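Local atomic coordinates of alanine racemase, biosynthetic (Pseudomonas aeruginosa PAO1, PDB entry 6A2F), a protein that belongs to the alanine racemase family, whose chains pair an N-terminal TIM-barrel domain carrying covalently bound pyridoxal phosphate with a C-terminal domain rich in beta strands. Residues Pro3-Asp9 against Ala233-Gln239; Tyr273-Tyr277 against Lys347-Val352. All blocks are in the same frame, centred on the assembly; numbering follows the deposited sequence.

Contact 1 (Pro3-Asp9 against Ala233-Gln239); sequences PLVATVD and AMSLGAQ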
ATOM      1  N   PRO A   3      16.043  -3.265   9.169  1.00 13.25           N
ATOM      2  CA  PRO A   3      16.646  -3.869   7.985  1.00 12.84           C
ATOM      3  C   PRO A   3      15.622  -4.112   6.879  1.00 12.51           C
ATOM      4  O   PRO A   3      15.198  -5.249   6.652  1.00 12.37           O
ATOM      5  CB  PRO A   3      17.228  -5.192   8.506  1.00 12.96           C
ATOM      6  CG  PRO A   3      16.713  -5.369   9.903  1.00 13.13           C
ATOM      7  CD  PRO A   3      15.744  -4.266  10.204  1.00 13.16           C
ATOM      8  N   LEU A   4      15.218  -3.030   6.218  1.00 12.14           N
ATOM      9  CA  LEU A   4      14.348  -3.095   5.050  1.00 11.87           C
ATOM     10  C   LEU A   4      14.644  -1.939   4.109  1.00 11.75           C
ATOM     11  O   LEU A   4      14.494  -0.764   4.472  1.00 11.73           O
ATOM     12  CB  LEU A   4      12.869  -3.094   5.443  1.00 11.81           C
ATOM     13  CG  LEU A   4      11.891  -3.204   4.272  1.00 11.76           C
ATOM     14  CD1 LEU A   4      11.935  -4.585   3.633  1.00 11.76           C
ATOM     15  CD2 LEU A   4      10.488  -2.889   4.744  1.00 11.74           C
ATOM     16  N   VAL A   5      15.069  -2.288   2.899  1.00 11.54           N
ATOM     17  CA  VAL A   5      15.484  -1.304   1.904  1.00 11.45           C
ATOM     18  C   VAL A   5      14.993  -1.703   0.511  1.00 11.33           C
ATOM     19  O   VAL A   5      15.118  -2.862   0.102  1.00 11.23           O
ATOM     20  CB  VAL A   5      17.024  -1.104   1.896  1.00 11.37           C
ATOM     21  CG1 VAL A   5      17.450  -0.186   0.765  1.00 11.35           C
ATOM     22  CG2 VAL A   5      17.514  -0.538   3.221  1.00 11.28           C
ATOM     23  N   ALA A   6      14.418  -0.736  -0.200  1.00 11.20           N
ATOM     24  CA  ALA A   6      14.079  -0.905  -1.606  1.00 11.17           C
ATOM     25  C   ALA A   6      15.196  -0.303  -2.465  1.00 11.15           C
ATOM     26  O   ALA A   6      15.332   0.919  -2.568  1.00 11.23           O
ATOM     27  CB  ALA A   6      12.736  -0.260  -1.919  1.00 11.00           C
ATOM     28  N   THR A   7      16.012  -1.171  -3.053  1.00 11.07           N
ATOM     29  CA  THR A   7      17.099  -0.744  -3.922  1.00 11.00           C
ATOM     30  C   THR A   7      16.575  -0.642  -5.348  1.00 10.89           C
ATOM     31  O   THR A   7      16.043  -1.615  -5.900  1.00 10.88           O
ATOM     32  CB  THR A   7      18.301  -1.712  -3.830  1.00 11.05           C
ATOM     33  OG1 THR A   7      18.775  -1.739  -2.480  1.00 11.09           O
ATOM     34  CG2 THR A   7      19.443  -1.277  -4.748  1.00 10.96           C
ATOM     35  N   VAL A   8      16.719   0.547  -5.925  1.00 10.70           N
ATOM     36  CA  VAL A   8      16.236   0.827  -7.269  1.00 10.58           C
ATOM     37  C   VAL A   8      17.410   0.964  -8.242  1.00 10.69           C
ATOM     38  O   VAL A   8      18.321   1.782  -8.036  1.00 10.62           O
ATOM     39  CB  VAL A   8      15.347   2.091  -7.306  1.00 10.49           C
ATOM     40  CG1 VAL A   8      14.799   2.335  -8.705  1.00 10.45           C
ATOM     41  CG2 VAL A   8      14.205   1.979  -6.307  1.00 10.44           C
ATOM     42  N   ASP A   9      17.385   0.145  -9.291  1.00 10.81           N
ATOM     43  CA  ASP A   9      18.385   0.205 -10.352  1.00 10.86           C
ATOM     44  C   ASP A   9      17.907   1.135 -11.466  1.00 10.87           C
ATOM     45  O   ASP A   9      17.130   0.733 -12.342  1.00 10.89           O
ATOM     46  CB  ASP A   9      18.684  -1.200 -10.893  1.00 10.94           C
ATOM     47  CG  ASP A   9      19.850  -1.221 -11.873  1.00 11.07           C
ATOM     48  OD1 ASP A   9      20.308  -0.143 -12.311  1.00 11.20           O
ATOM     49  OD2 ASP A   9      20.318  -2.326 -12.208  1.00 11.11           O
ATOM     50  N   ALA A 233      13.814  -3.386 -11.928  1.00 14.14           N
ATOM     51  CA  ALA A 233      14.285  -2.120 -11.380  1.00 13.61           C
ATOM     52  C   ALA A 233      14.368  -2.138  -9.857  1.00 13.23           C
ATOM     53  O   ALA A 233      15.333  -1.623  -9.291  1.00 13.19           O
ATOM     54  CB  ALA A 233      13.408  -0.970 -11.858  1.00 13.51           C
ATOM     55  N   MET A 234      13.370  -2.735  -9.205  1.00 12.76           N
ATOM     56  CA  MET A 234      13.281  -2.700  -7.746  1.00 12.62           C
ATOM     57  C   MET A 234      13.706  -4.005  -7.087  1.00 12.63           C
ATOM     58  O   MET A 234      13.278  -5.088  -7.486  1.00 12.66           O
ATOM     59  CB  MET A 234      11.870  -2.324  -7.277  1.00 12.43           C
ATOM     60  CG  MET A 234      11.811  -1.939  -5.801  1.00 12.39           C
ATOM     61  SD  MET A 234      10.169  -1.981  -5.045  1.00 12.29           S
ATOM     62  CE  MET A 234       9.413  -0.534  -5.782  1.00 12.28           C
ATOM     63  N   SER A 235      14.547  -3.879  -6.066  1.00 12.62           N
ATOM     64  CA  SER A 235      14.919  -4.999  -5.226  1.00 12.71           C
ATOM     65  C   SER A 235      14.518  -4.679  -3.790  1.00 12.76           C
ATOM     66  O   SER A 235      15.075  -3.772  -3.171  1.00 12.73           O
ATOM     67  CB  SER A 235      16.422  -5.266  -5.330  1.00 12.63           C
ATOM     68  OG  SER A 235      16.709  -6.622  -5.061  1.00 12.68           O
ATOM     69  N   LEU A 236      13.524  -5.398  -3.277  1.00 12.93           N
ATOM     70  CA  LEU A 236      13.086  -5.217  -1.896  1.00 13.05           C
ATOM     71  C   LEU A 236      13.782  -6.246  -1.013  1.00 13.28           C
ATOM     72  O   LEU A 236      13.498  -7.444  -1.091  1.00 13.42           O
ATOM     73  CB  LEU A 236      11.558  -5.308  -1.780  1.00 12.87           C
ATOM     74  CG  LEU A 236      10.920  -4.979  -0.421  1.00 12.82           C
ATOM     75  CD1 LEU A 236      11.168  -3.530  -0.025  1.00 12.75           C
ATOM     76  CD2 LEU A 236       9.428  -5.287  -0.415  1.00 12.57           C
ATOM     77  N   GLY A 237      14.716  -5.771  -0.194  1.00 13.56           N
ATOM     78  CA  GLY A 237      15.513  -6.641   0.662  1.00 13.89           C
ATOM     79  C   GLY A 237      15.252  -6.417   2.140  1.00 14.31           C
ATOM     80  O   GLY A 237      15.146  -5.276   2.596  1.00 14.24           O
ATOM     81  N   ALA A 238      15.139  -7.516   2.882  1.00 14.57           N
ATOM     82  CA  ALA A 238      15.004  -7.468   4.331  1.00 14.94           C
ATOM     83  C   ALA A 238      15.977  -8.442   4.997  1.00 15.21           C
ATOM     84  O   ALA A 238      16.950  -8.879   4.376  1.00 14.92           O
ATOM     85  CB  ALA A 238      13.568  -7.761   4.745  1.00 15.02           C
ATOM     86  N   GLN A 239      15.711  -8.772   6.259  1.00 15.43           N
ATOM     87  CA  GLN A 239      16.566  -9.676   7.019  1.00 15.75           C
ATOM     88  C   GLN A 239      15.779 -10.591   7.936  1.00 15.94           C
ATOM     89  O   GLN A 239      14.667 -10.264   8.358  1.00 16.01           O
ATOM     90  CB  GLN A 239      17.566  -8.886   7.865  1.00 15.86           C
ATOM     91  CG  GLN A 239      18.936  -8.711   7.232  1.00 15.85           C
ATOM     92  CD  GLN A 239      19.806  -7.739   8.004  1.00 15.84           C
ATOM     93  OE1 GLN A 239      19.880  -7.795   9.236  1.00 15.71           O
ATOM     94  NE2 GLN A 239      20.466  -6.833   7.282  1.00 15.62           N
TER

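Contact 2 (Tyr273-Tyr277 against Lys347-Val352); sequences YADGY and KVTARV. With DLY (D-lysine), chain D.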
ATOM      1  N   TYR A 273       2.799  -5.985   5.849  1.00 11.64           N
ATOM      2  CA  TYR A 273       1.845  -5.356   4.928  1.00 11.71           C
ATOM      3  C   TYR A 273       1.844  -3.823   4.932  1.00 11.74           C
ATOM      4  O   TYR A 273       1.444  -3.207   3.947  1.00 11.76           O
ATOM      5  CB  TYR A 273       0.422  -5.936   5.046  1.00 11.73           C
ATOM      6  CG  TYR A 273      -0.251  -5.825   6.396  1.00 11.85           C
ATOM      7  CD1 TYR A 273      -0.743  -4.606   6.863  1.00 11.82           C
ATOM      8  CD2 TYR A 273      -0.434  -6.956   7.194  1.00 11.89           C
ATOM      9  CE1 TYR A 273      -1.369  -4.513   8.098  1.00 11.84           C
ATOM     10  CE2 TYR A 273      -1.068  -6.873   8.427  1.00 11.87           C
ATOM     11  CZ  TYR A 273      -1.530  -5.652   8.873  1.00 11.90           C
ATOM     12  OH  TYR A 273      -2.152  -5.572  10.098  1.00 11.99           O
ATOM     13  N   ALA A 274       2.312  -3.216   6.023  1.00 11.64           N
ATOM     14  CA  ALA A 274       2.471  -1.762   6.077  1.00 11.57           C
ATOM     15  C   ALA A 274       3.683  -1.270   5.281  1.00 11.51           C
ATOM     16  O   ALA A 274       3.817  -0.078   5.021  1.00 11.46           O
ATOM     17  CB  ALA A 274       2.550  -1.284   7.516  1.00 11.59           C
ATOM     18  N   ASP A 275       4.567  -2.189   4.905  1.00 11.61           N
ATOM     19  CA  ASP A 275       5.678  -1.865   4.017  1.00 11.75           C
ATOM     20  C   ASP A 275       5.248  -1.957   2.550  1.00 11.86           C
ATOM     21  O   ASP A 275       5.960  -1.502   1.658  1.00 11.99           O
ATOM     22  CB  ASP A 275       6.865  -2.786   4.287  1.00 11.76           C
ATOM     23  CG  ASP A 275       7.324  -2.739   5.737  1.00 11.89           C
ATOM     24  OD1 ASP A 275       7.686  -1.637   6.222  1.00 11.81           O
ATOM     25  OD2 ASP A 275       7.332  -3.809   6.390  1.00 11.88           O
ATOM     26  N   GLY A 276       4.073  -2.535   2.315  1.00 11.88           N
ATOM     27  CA  GLY A 276       3.551  -2.706   0.965  1.00 12.04           C
ATOM     28  C   GLY A 276       3.294  -4.156   0.594  1.00 12.17           C
ATOM     29  O   GLY A 276       2.632  -4.434  -0.411  1.00 12.17           O
ATOM     30  N   TYR A 277       3.820  -5.078   1.402  1.00 12.08           N
ATOM     31  CA  TYR A 277       3.646  -6.500   1.153  1.00 12.10           C
ATOM     32  C   TYR A 277       2.165  -6.882   1.253  1.00 12.24           C
ATOM     33  O   TYR A 277       1.440  -6.334   2.088  1.00 12.24           O
ATOM     34  CB  TYR A 277       4.499  -7.333   2.122  1.00 12.01           C
ATOM     35  CG  TYR A 277       4.898  -8.672   1.539  1.00 11.92           C
ATOM     36  CD1 TYR A 277       6.048  -8.798   0.762  1.00 11.86           C
ATOM     37  CD2 TYR A 277       4.110  -9.804   1.738  1.00 11.85           C
ATOM     38  CE1 TYR A 277       6.407 -10.015   0.207  1.00 11.84           C
ATOM     39  CE2 TYR A 277       4.461 -11.024   1.187  1.00 11.85           C
ATOM     40  CZ  TYR A 277       5.612 -11.121   0.422  1.00 11.84           C
ATOM     41  OH  TYR A 277       5.964 -12.328  -0.128  1.00 11.85           O
ATOM     42  N   LYS A 347       2.895   0.072  -4.350  1.00 10.76           N
ATOM     43  CA  LYS A 347       2.420   0.198  -2.969  1.00 10.90           C
ATOM     44  C   LYS A 347       3.493   0.067  -1.886  1.00 10.97           C
ATOM     45  O   LYS A 347       3.176   0.041  -0.689  1.00 11.00           O
ATOM     46  CB  LYS A 347       1.257  -0.751  -2.689  1.00 10.88           C
ATOM     47  CG  LYS A 347      -0.071  -0.172  -3.113  1.00 11.08           C
ATOM     48  CD  LYS A 347      -1.196  -0.683  -2.233  1.00 11.32           C
ATOM     49  CE  LYS A 347      -2.030  -1.722  -2.951  1.00 11.25           C
ATOM     50  NZ  LYS A 347      -3.363  -1.857  -2.306  1.00 11.41           N
ATOM     51  N   VAL A 348       4.752  -0.012  -2.302  1.00 10.89           N
ATOM     52  CA  VAL A 348       5.862   0.072  -1.360  1.00 11.05           C
ATOM     53  C   VAL A 348       5.796   1.452  -0.684  1.00 11.25           C
ATOM     54  O   VAL A 348       5.931   2.490  -1.339  1.00 11.32           O
ATOM     55  CB  VAL A 348       7.217  -0.183  -2.059  1.00 10.91           C
ATOM     56  CG1 VAL A 348       8.366  -0.020  -1.081  1.00 10.79           C
ATOM     57  CG2 VAL A 348       7.238  -1.571  -2.684  1.00 10.70           C
ATOM     58  N   THR A 349       5.563   1.449   0.625  1.00 11.54           N
ATOM     59  CA  THR A 349       5.187   2.671   1.358  1.00 11.76           C
ATOM     60  C   THR A 349       6.360   3.593   1.682  1.00 11.96           C
ATOM     61  O   THR A 349       7.521   3.191   1.595  1.00 11.87           O
ATOM     62  CB  THR A 349       4.446   2.335   2.668  1.00 11.65           C
ATOM     63  OG1 THR A 349       5.255   1.450   3.455  1.00 11.61           O
ATOM     64  CG2 THR A 349       3.099   1.679   2.376  1.00 11.53           C
ATOM     65  N   ALA A 350       6.033   4.825   2.076  1.00 12.35           N
ATOM     66  CA  ALA A 350       7.020   5.871   2.363  1.00 12.84           C
ATOM     67  C   ALA A 350       8.087   5.455   3.375  1.00 13.22           C
ATOM     68  O   ALA A 350       9.244   5.872   3.266  1.00 13.45           O
ATOM     69  CB  ALA A 350       6.331   7.150   2.818  1.00 12.71           C
ATOM     70  N   ARG A 351       7.707   4.620   4.340  1.00 13.51           N
ATOM     71  CA  ARG A 351       8.632   4.224   5.402  1.00 13.76           C
ATOM     72  C   ARG A 351       9.697   3.221   4.967  1.00 14.00           C
ATOM     73  O   ARG A 351      10.632   2.947   5.714  1.00 14.09           O
ATOM     74  CB  ARG A 351       7.872   3.706   6.616  1.00 13.68           C
ATOM     75  CG  ARG A 351       7.301   2.313   6.462  1.00 13.69           C
ATOM     76  CD  ARG A 351       6.839   1.836   7.823  1.00 13.70           C
ATOM     77  NE  ARG A 351       6.504   0.424   7.810  1.00 13.54           N
ATOM     78  CZ  ARG A 351       6.320  -0.305   8.900  1.00 13.36           C
ATOM     79  NH1 ARG A 351       6.013  -1.587   8.777  1.00 13.39           N
ATOM     80  NH2 ARG A 351       6.446   0.241  10.105  1.00 13.06           N
ATOM     81  N   VAL A 352       9.547   2.665   3.768  1.00 14.35           N
ATOM     82  CA  VAL A 352      10.598   1.847   3.171  1.00 14.69           C
ATOM     83  C   VAL A 352      11.556   2.780   2.436  1.00 15.17           C
ATOM     84  O   VAL A 352      11.184   3.369   1.419  1.00 15.09           O
ATOM     85  CB  VAL A 352      10.030   0.803   2.189  1.00 14.48           C
ATOM     86  CG1 VAL A 352      11.149  -0.055   1.610  1.00 14.22           C
ATOM     87  CG2 VAL A 352       8.981  -0.056   2.875  1.00 14.24           C
TER
HETATM   88  N   DLY D 402       2.821  -8.813  15.155  0.70 22.64           N
HETATM   89  CA  DLY D 402       2.364  -7.441  14.770  0.70 23.02           C
HETATM   90  C   DLY D 402       3.406  -6.728  13.942  0.70 23.09           C
HETATM   91  O   DLY D 402       3.960  -5.712  14.360  0.70 23.32           O
HETATM   92  CB  DLY D 402       1.063  -7.557  13.981  0.70 22.70           C
HETATM   93  CG  DLY D 402       0.080  -6.421  14.250  0.70 22.31           C
HETATM   94  CD  DLY D 402      -0.772  -6.138  13.020  0.70 21.58           C
HETATM   95  CE  DLY D 402      -1.966  -7.080  12.917  0.70 21.20           C
HETATM   96  NZ  DLY D 402      -1.935  -7.714  11.616  0.70 20.76           N
HETATM   97  OXT DLY D 402       3.744  -7.121  12.824  0.70 23.06           O

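Contact 1 (Pro3-Asp9 against Ala233-Gln239)
Ala-233 meets Asp-9 at one end of an antiparallel strand pair that shows how a chain's first strand can be built into its C-terminal beta domain. The carbonyl O of Ala-233 accepts a nearly straight bond from Asp-9 N (2.7 Å, 173° at the hydrogen). The Asp-9 carboxylate turns away from this partner: with CG anti to the backbone N (chi1 -172°), its OD1 caps the following helix through a weak bond from Ala-12 N and is also hydrogen-bonded with Ser-11 OG. Met-234 pairs with Val-8 without hydrogen bonds, and its CG lies 4.3 Å from Ala-6 CB on the buried face. Ser-235 and Thr-7 form a hydrogen-bonded pair on the other, partly exposed face, Ser-235 N bonding to Thr-7 O and Thr-7 N to Ser-235 O. Leu-236 returns to the buried face and sends CD1 against two neighbours, 4.1 Å from Ala-6 CB and 3.9 Å from Leu-4 CD1. Gly-237 N bonds to Val-5 O, and Val-5 N to Gly-237 O, each at 3.0 Å. Ala-238 sets its CB 3.7 Å from Leu-4 CD1, so the Leu-4 CD1 methyl lies between Ala-238 CB and Leu-236 CD1; Ala-238 CA also makes a CA-H...O contact with Pro-3 O, which accepts a hydrogen bond from Ser-270 OG. Strand 354-356 flanks strand 4-8 as a parallel neighbour, so the N-terminal strand is bonded on both edges. Gln-239 ends the pairing by laying its side chain across the Pro-3 ring at about a right angle, with CD 3.7 Å from Pro-3 CB.

Contact 2 (Tyr273-Tyr277 against Lys347-Val352)
Asp-275 and Arg-351 form the charged part of a loop-to-loop contact beside a D-lysine site. Their salt bridge runs from OD1 to NE at 2.9 Å; as a hydrogen bond it is weak, bent to 124° at the hydrogen, although the carboxylate and guanidinium planes lie only 18° apart. Each group has other partners: Asp-275 OD1 meets Arg-2 and its OD2 takes the N-H of Gly-272, while Arg-351 NH1 reaches Asp-303 of the same chain and NH2 Glu-63 of the second subunit.

Thr-349 gives two hydrogen bonds to backbone carbonyls of 273-277. Its OG1, placed between backbone N and carbonyl carbon (chi1 55°), donates to a lone pair of Ala-274 O at 2.6 Å. Its backbone N approaches Asp-275 O from above the carbonyl plane, at 3.2 Å.

Van der Waals packing surrounds these bonds. Ala-274 CB sits over one face of the Arg-351 guanidinium, and Val-352 CG2 lies 3.7 Å from Asp-275 CB. Gly-276, with a positive phi, brings its CA within 3.2 Å of Lys-347 O.

Tyr-273 OH accepts a 2.6 Å bond from D-lysine NZ at the ring edge. The two loops, following strand 264-269 and helix 341-346, rest on strands 4-8 and 234-246.

Contacts 1 and 2 lie on the same side of the chain's centre, with their own centres about 11 Å apart, and come in series along the sequence: the strand pair closes before the two loops meet. Leu-4 joins them directly, its CD2 lying 3.3 Å from Asp-275 CG and 3.7 Å from Val-352 CG2. Farther along, Met-234 SD packs on Val-348 CG2. The chain then leaves contact 2 at Val-352 and soon enters strand 354-356, next to strand 4-8 in the mixed sheet. Chain start, C-terminal domain and chain end are thus brought together next to the loop 273-277, which reaches bound D-lysine and the second subunit.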